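Local coordinates for Mll8374 protein (Mesorhizobium loti, PDB 3B5E) that probably acts as a carboxylesterase of the alpha/beta-hydrolase type, cleaving ester bonds with a serine nucleophile, at residues L128-P133 with T154-I159; A90-F95 with A122-S127. One frame throughout, in Å; residues are numbered along the deposited sequence. Where two conformers were deposited one is given.

Contact 1 (L128-P133 with T154-I159); sequences LMLLHP and TDLAGI
At the C-terminal end of helix 120-131, in what is probably an alpha/beta-hydrolase fold, Leu-130 and its neighbours receive the loop leading into strand 160-166. Thr-154 OG1 donates a hydrogen bond to Leu-130 O; at 2.5 Å it is very short, and the exact length is doubtful. The hydroxyl stands anti to its own carbonyl carbon (chi1 -59°), which swings the methyl over the end of the helix, where CG2 lies 3.8 Å from Pro-133 CB. Pro-133 brings no N-H to Met-129 O, which instead meets Leu-156 CD2 at 3.4 Å. A valine at Thr-154 removes the hydroxyl, and Leu-130 O would probably lose its donor from the loop. Beside this bond, the chain of Met-129, here selenomethionine, bends at chi3 (46°) and brings CE to 3.6 Å from Leu-156 CD1, crossing that leucine at about a right angle, and to 3.9 Å from Ile-159 CG2. The flexible selenomethionine can bend round the leucine, while branched Leu-156 also reaches Leu-130, CD1 to CD2 at 4.0 Å. An Asx turn, Ala-157 N to Asp-155 OD1 at 2.8 Å, and a type II turn with Gly-158, whose backbone angles disfavour a side chain, shape the loop. His-186, just after helix 176-185, holds the loop through ND1 to Thr-154 O and a backbone bond with Leu-156, and Leu-128 and Leu-131 face helix 85-106.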
loop_
_atom_site.group_PDB
_atom_site.type_symbol
_atom_site.label_atom_id
_atom_site.label_comp_id
_atom_site.label_asym_id
_atom_site.label_seq_id
_atom_site.Cartn_x
_atom_site.Cartn_y
_atom_site.Cartn_z
ATOM N N LEU A 128 5.211 -4.200 5.793
ATOM C CA LEU A 128 5.729 -5.226 4.913
ATOM C C LEU A 128 7.184 -4.932 4.581
ATOM O O LEU A 128 8.026 -5.832 4.634
ATOM C CB LEU A 128 4.863 -5.333 3.656
ATOM C CG LEU A 128 5.242 -6.364 2.585
ATOM C CD1 LEU A 128 5.173 -7.820 3.110
ATOM C CD2 LEU A 128 4.373 -6.136 1.346
HETATM N N MSE A 129 7.479 -3.683 4.214
HETATM C CA MSE A 129 8.867 -3.278 3.925
HETATM C C MSE A 129 9.822 -3.543 5.095
HETATM O O MSE A 129 10.939 -3.997 4.891
HETATM C CB MSE A 129 8.956 -1.782 3.561
HETATM C CG MSE A 129 8.290 -1.417 2.247
HETATM SE SE MSE A 129 8.137 0.560 2.071
HETATM C CE MSE A 129 9.867 0.939 2.616
ATOM N N LEU A 130 9.369 -3.258 6.314
ATOM C CA LEU A 130 10.233 -3.337 7.486
ATOM C C LEU A 130 10.362 -4.743 8.024
ATOM O O LEU A 130 11.407 -5.113 8.542
ATOM C CB LEU A 130 9.726 -2.384 8.558
ATOM C CG LEU A 130 9.960 -0.906 8.205
ATOM C CD1 LEU A 130 9.012 -0.047 9.011
ATOM C CD2 LEU A 130 11.431 -0.512 8.414
ATOM N N LEU A 131 9.319 -5.542 7.858
ATOM C CA LEU A 131 9.288 -6.883 8.410
ATOM C C LEU A 131 9.679 -7.983 7.399
ATOM O O LEU A 131 10.122 -9.049 7.819
ATOM C CB LEU A 131 7.906 -7.168 8.988
ATOM C CG LEU A 131 7.443 -6.342 10.198
ATOM C CD1 LEU A 131 5.971 -6.568 10.478
ATOM C CD2 LEU A 131 8.255 -6.650 11.489
ATOM N N HIS A 132 9.504 -7.738 6.096
ATOM C CA HIS A 132 9.721 -8.741 5.065
ATOM C C HIS A 132 10.450 -8.131 3.913
ATOM O O HIS A 132 9.866 -7.899 2.875
ATOM C CB HIS A 132 8.403 -9.331 4.615
ATOM C CG HIS A 132 7.702 -10.045 5.716
ATOM N ND1 HIS A 132 8.017 -11.332 6.072
ATOM C CD2 HIS A 132 6.783 -9.620 6.615
ATOM C CE1 HIS A 132 7.273 -11.694 7.105
ATOM N NE2 HIS A 132 6.540 -10.664 7.473
ATOM N N PRO A 133 11.740 -7.843 4.113
ATOM C CA PRO A 133 12.516 -7.221 3.066
ATOM C C PRO A 133 12.724 -8.142 1.855
ATOM O O PRO A 133 12.679 -9.369 1.961
ATOM C CB PRO A 133 13.849 -6.928 3.753
ATOM C CG PRO A 133 13.931 -7.922 4.850
ATOM C CD PRO A 133 12.541 -8.082 5.330
ATOM N N THR A 154 16.039 -3.265 9.632
ATOM C CA THR A 154 15.905 -3.635 8.230
ATOM C C THR A 154 16.538 -2.593 7.327
ATOM O O THR A 154 16.330 -1.399 7.512
ATOM C CB THR A 154 14.409 -3.799 7.859
ATOM O OG1 THR A 154 13.857 -4.814 8.700
ATOM C CG2 THR A 154 14.243 -4.226 6.421
ATOM N N ASP A 155 17.296 -3.061 6.342
ATOM C CA ASP A 155 17.962 -2.174 5.407
ATOM C C ASP A 155 17.065 -1.992 4.200
ATOM O O ASP A 155 16.860 -2.939 3.447
ATOM C CB ASP A 155 19.321 -2.755 4.990
ATOM C CG ASP A 155 20.114 -1.823 4.068
ATOM O OD1 ASP A 155 19.602 -0.752 3.682
ATOM O OD2 ASP A 155 21.274 -2.170 3.742
ATOM N N LEU A 156 16.559 -0.771 4.010
ATOM C CA LEU A 156 15.639 -0.465 2.914
ATOM C C LEU A 156 16.374 0.204 1.744
ATOM O O LEU A 156 15.747 0.801 0.855
ATOM C CB LEU A 156 14.512 0.463 3.406
ATOM C CG LEU A 156 13.639 -0.032 4.571
ATOM C CD1 LEU A 156 12.629 1.044 4.964
ATOM C CD2 LEU A 156 12.922 -1.341 4.290
ATOM N N ALA A 157 17.705 0.128 1.750
ATOM C CA ALA A 157 18.502 0.745 0.705
ATOM C C ALA A 157 17.962 0.298 -0.631
ATOM O O ALA A 157 17.690 -0.876 -0.842
ATOM C CB ALA A 157 19.973 0.366 0.837
ATOM N N GLY A 158 17.786 1.249 -1.529
ATOM C CA GLY A 158 17.321 0.949 -2.862
ATOM C C GLY A 158 15.819 1.050 -3.038
ATOM O O GLY A 158 15.345 1.055 -4.184
ATOM N N ILE A 159 15.052 1.114 -1.947
ATOM C CA ILE A 159 13.605 1.252 -2.071
ATOM C C ILE A 159 13.217 2.743 -2.215
ATOM O O ILE A 159 13.661 3.588 -1.452
ATOM C CB ILE A 159 12.862 0.561 -0.884
ATOM C CG1 ILE A 159 13.215 -0.923 -0.865
ATOM C CG2 ILE A 159 11.350 0.719 -0.974
ATOM C CD1 ILE A 159 12.740 -1.647 0.384
#

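Contact 2 (A90-F95 with A122-S127); sequences AETAAF and ANLVSS. With EDO (1,2-ethanediol), chain I.
Leu-124 meets Thr-92 and Phe-95 in a steep helix crossing that has no hydrogen bond between the two segments, although threonine and serine line it. The segment axes approach to 9.8 Å at a crossing angle of -76°, and Leu-124 fills the angle with its two methyls. Its CG lies anti to the backbone N (chi1 -165°), which brings its methyls up to helix 85-106. CD1 makes an off-centre CH-pi contact, 4.3 Å from the centroid of the Phe-95 ring, with CD2 of that ring the nearest atom at 3.9 Å. Thr-92 is modelled in two conformers; in one, and so less certainly, its OG1 bonds back to Ile-88 O and lies 3.5 Å from Leu-124 CD2, while its methyl CG2 packs 3.7 Å from the backbone C of Ser-127, a division that suits threonine to a helix interface. Ser-127 likewise turns its hydroxyl to its own helix, OG to Asn-123 O at 2.8 Å, a carbonyl that also accepts Ser-127 N; being small, it lets Thr-92 come close. The Phe-95 ring also meets Phe-18 edge-to-face and Phe-98 with the planes at about 45°, and Leu-36 of strand 32-36 touches both Phe-95 and Leu-124. Asn-123 does not join the interface: its ND2 gives a nearly straight bond, 3.0 Å, to O2 of a 1,2-ethanediol that also binds Ser-119 OG, the probable nucleophile, and probably comes from the crystallisation liquor. The chemistry thus implies apolar packing and self-satisfied hydroxyls facing helix 85-106, and the amide of Asn-123 beside the probable nucleophile.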
loop_
_atom_site.group_PDB
_atom_site.type_symbol
_atom_site.label_atom_id
_atom_site.label_comp_id
_atom_site.label_asym_id
_atom_site.label_seq_id
_atom_site.Cartn_x
_atom_site.Cartn_y
_atom_site.Cartn_z
ATOM N N ALA A 90 1.215 -10.959 11.851
ATOM C CA ALA A 90 0.590 -12.120 11.238
ATOM C C ALA A 90 0.111 -11.790 9.837
ATOM O O ALA A 90 0.325 -12.566 8.904
ATOM C CB ALA A 90 -0.565 -12.651 12.102
ATOM N N GLU A 91 -0.554 -10.653 9.700
ATOM C CA GLU A 91 -1.159 -10.248 8.428
ATOM C C GLU A 91 -0.109 -9.824 7.420
ATOM O O GLU A 91 -0.231 -10.114 6.230
ATOM C CB GLU A 91 -2.216 -9.167 8.670
ATOM C CG GLU A 91 -3.402 -9.638 9.530
ATOM C CD GLU A 91 -4.138 -10.827 8.918
ATOM O OE1 GLU A 91 -4.498 -10.783 7.721
ATOM O OE2 GLU A 91 -4.340 -11.820 9.643
ATOM N N THR A 92 0.950 -9.188 7.903
ATOM C CA THR A 92 2.050 -8.799 7.041
ATOM C C THR A 92 2.786 -10.060 6.521
ATOM O O THR A 92 3.150 -10.126 5.343
ATOM C CB THR A 92 2.987 -7.777 7.745
ATOM O OG1 THR A 92 2.218 -6.673 8.257
ATOM C CG2 THR A 92 4.041 -7.245 6.805
ATOM N N ALA A 93 2.969 -11.065 7.384
ATOM C CA ALA A 93 3.568 -12.352 6.993
ATOM C C ALA A 93 2.704 -13.057 5.954
ATOM O O ALA A 93 3.210 -13.582 4.944
ATOM C CB ALA A 93 3.771 -13.253 8.217
ATOM N N ALA A 94 1.401 -13.097 6.212
ATOM C CA ALA A 94 0.455 -13.684 5.279
ATOM C C ALA A 94 0.498 -12.956 3.944
ATOM O O ALA A 94 0.541 -13.600 2.887
ATOM C CB ALA A 94 -0.948 -13.694 5.864
ATOM N N PHE A 95 0.519 -11.625 3.975
ATOM C CA PHE A 95 0.525 -10.853 2.727
ATOM C C PHE A 95 1.806 -11.022 1.884
ATOM O O PHE A 95 1.733 -11.063 0.637
ATOM C CB PHE A 95 0.237 -9.390 2.998
ATOM C CG PHE A 95 -0.110 -8.617 1.759
ATOM C CD1 PHE A 95 -1.400 -8.668 1.232
ATOM C CD2 PHE A 95 0.866 -7.884 1.095
ATOM C CE1 PHE A 95 -1.726 -7.964 0.078
ATOM C CE2 PHE A 95 0.557 -7.174 -0.057
ATOM C CZ PHE A 95 -0.742 -7.229 -0.577
ATOM N N ALA A 122 -1.810 1.557 3.522
ATOM C CA ALA A 122 -0.441 2.131 3.457
ATOM C C ALA A 122 0.380 1.589 4.618
ATOM O O ALA A 122 1.582 1.351 4.458
ATOM C CB ALA A 122 -0.451 3.671 3.491
ATOM N N ASN A 123 -0.258 1.395 5.769
ATOM C CA ASN A 123 0.461 0.982 6.963
ATOM C C ASN A 123 0.781 -0.517 6.935
ATOM O O ASN A 123 1.740 -0.961 7.538
ATOM C CB ASN A 123 -0.296 1.430 8.224
ATOM C CG ASN A 123 -0.561 2.942 8.218
ATOM O OD1 ASN A 123 0.251 3.707 7.672
ATOM N ND2 ASN A 123 -1.694 3.365 8.774
ATOM N N LEU A 124 -0.031 -1.294 6.218
ATOM C CA LEU A 124 0.345 -2.672 5.854
ATOM C C LEU A 124 1.578 -2.643 4.960
ATOM O O LEU A 124 2.527 -3.353 5.222
ATOM C CB LEU A 124 -0.822 -3.393 5.127
ATOM C CG LEU A 124 -0.788 -4.938 4.973
ATOM C CD1 LEU A 124 0.288 -5.345 3.938
ATOM C CD2 LEU A 124 -0.563 -5.642 6.358
ATOM N N VAL A 125 1.569 -1.820 3.910
ATOM C CA VAL A 125 2.735 -1.736 3.003
ATOM C C VAL A 125 4.042 -1.352 3.730
ATOM O O VAL A 125 5.066 -1.992 3.532
ATOM C CB VAL A 125 2.495 -0.786 1.832
ATOM C CG1 VAL A 125 3.787 -0.641 0.970
ATOM C CG2 VAL A 125 1.287 -1.266 0.944
ATOM N N SER A 126 4.011 -0.314 4.575
ATOM C CA SER A 126 5.234 0.113 5.270
ATOM C C SER A 126 5.703 -0.990 6.222
ATOM O O SER A 126 6.894 -1.266 6.337
ATOM C CB SER A 126 5.007 1.435 6.020
ATOM O OG SER A 126 4.080 1.268 7.081
ATOM N N SER A 127 4.768 -1.646 6.892
ATOM C CA SER A 127 5.111 -2.786 7.761
ATOM C C SER A 127 5.743 -3.950 6.993
ATOM O O SER A 127 6.655 -4.600 7.486
ATOM C CB SER A 127 3.851 -3.281 8.484
ATOM O OG SER A 127 3.419 -2.277 9.354
HETATM C C1 EDO I . -4.303 5.291 9.995
HETATM O O1 EDO I . -5.030 4.449 9.118
HETATM C C2 EDO I . -3.769 6.497 9.234
HETATM O O2 EDO I . -2.550 6.247 8.500
#

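How the contacts relate
From the N terminus, contact 2 comes first: the chain leaves 90-95, finishes helix 85-106, makes strand 113-118 and the probable nucleophile elbow, and closes this loop at 122-127. Contact 1 opens only at 128-133, runs through strand 138-142 and closes at 154-159, just before strand 160-166. The two are therefore in series, neither nesting nor crossing, with helix 120-131 in common: helix 85-106 lies along it right down to its end, while Met-129 and Leu-130 turn to the loop. Their centres lie about 12 Å apart, yet they touch, Leu-128 CD2 packing 3.9 Å from Phe-95 CD2. Contact 2 ties helix 85-106 to helix 120-131, and contact 1 ties the end of that second helix to the loop entering strand 160-166.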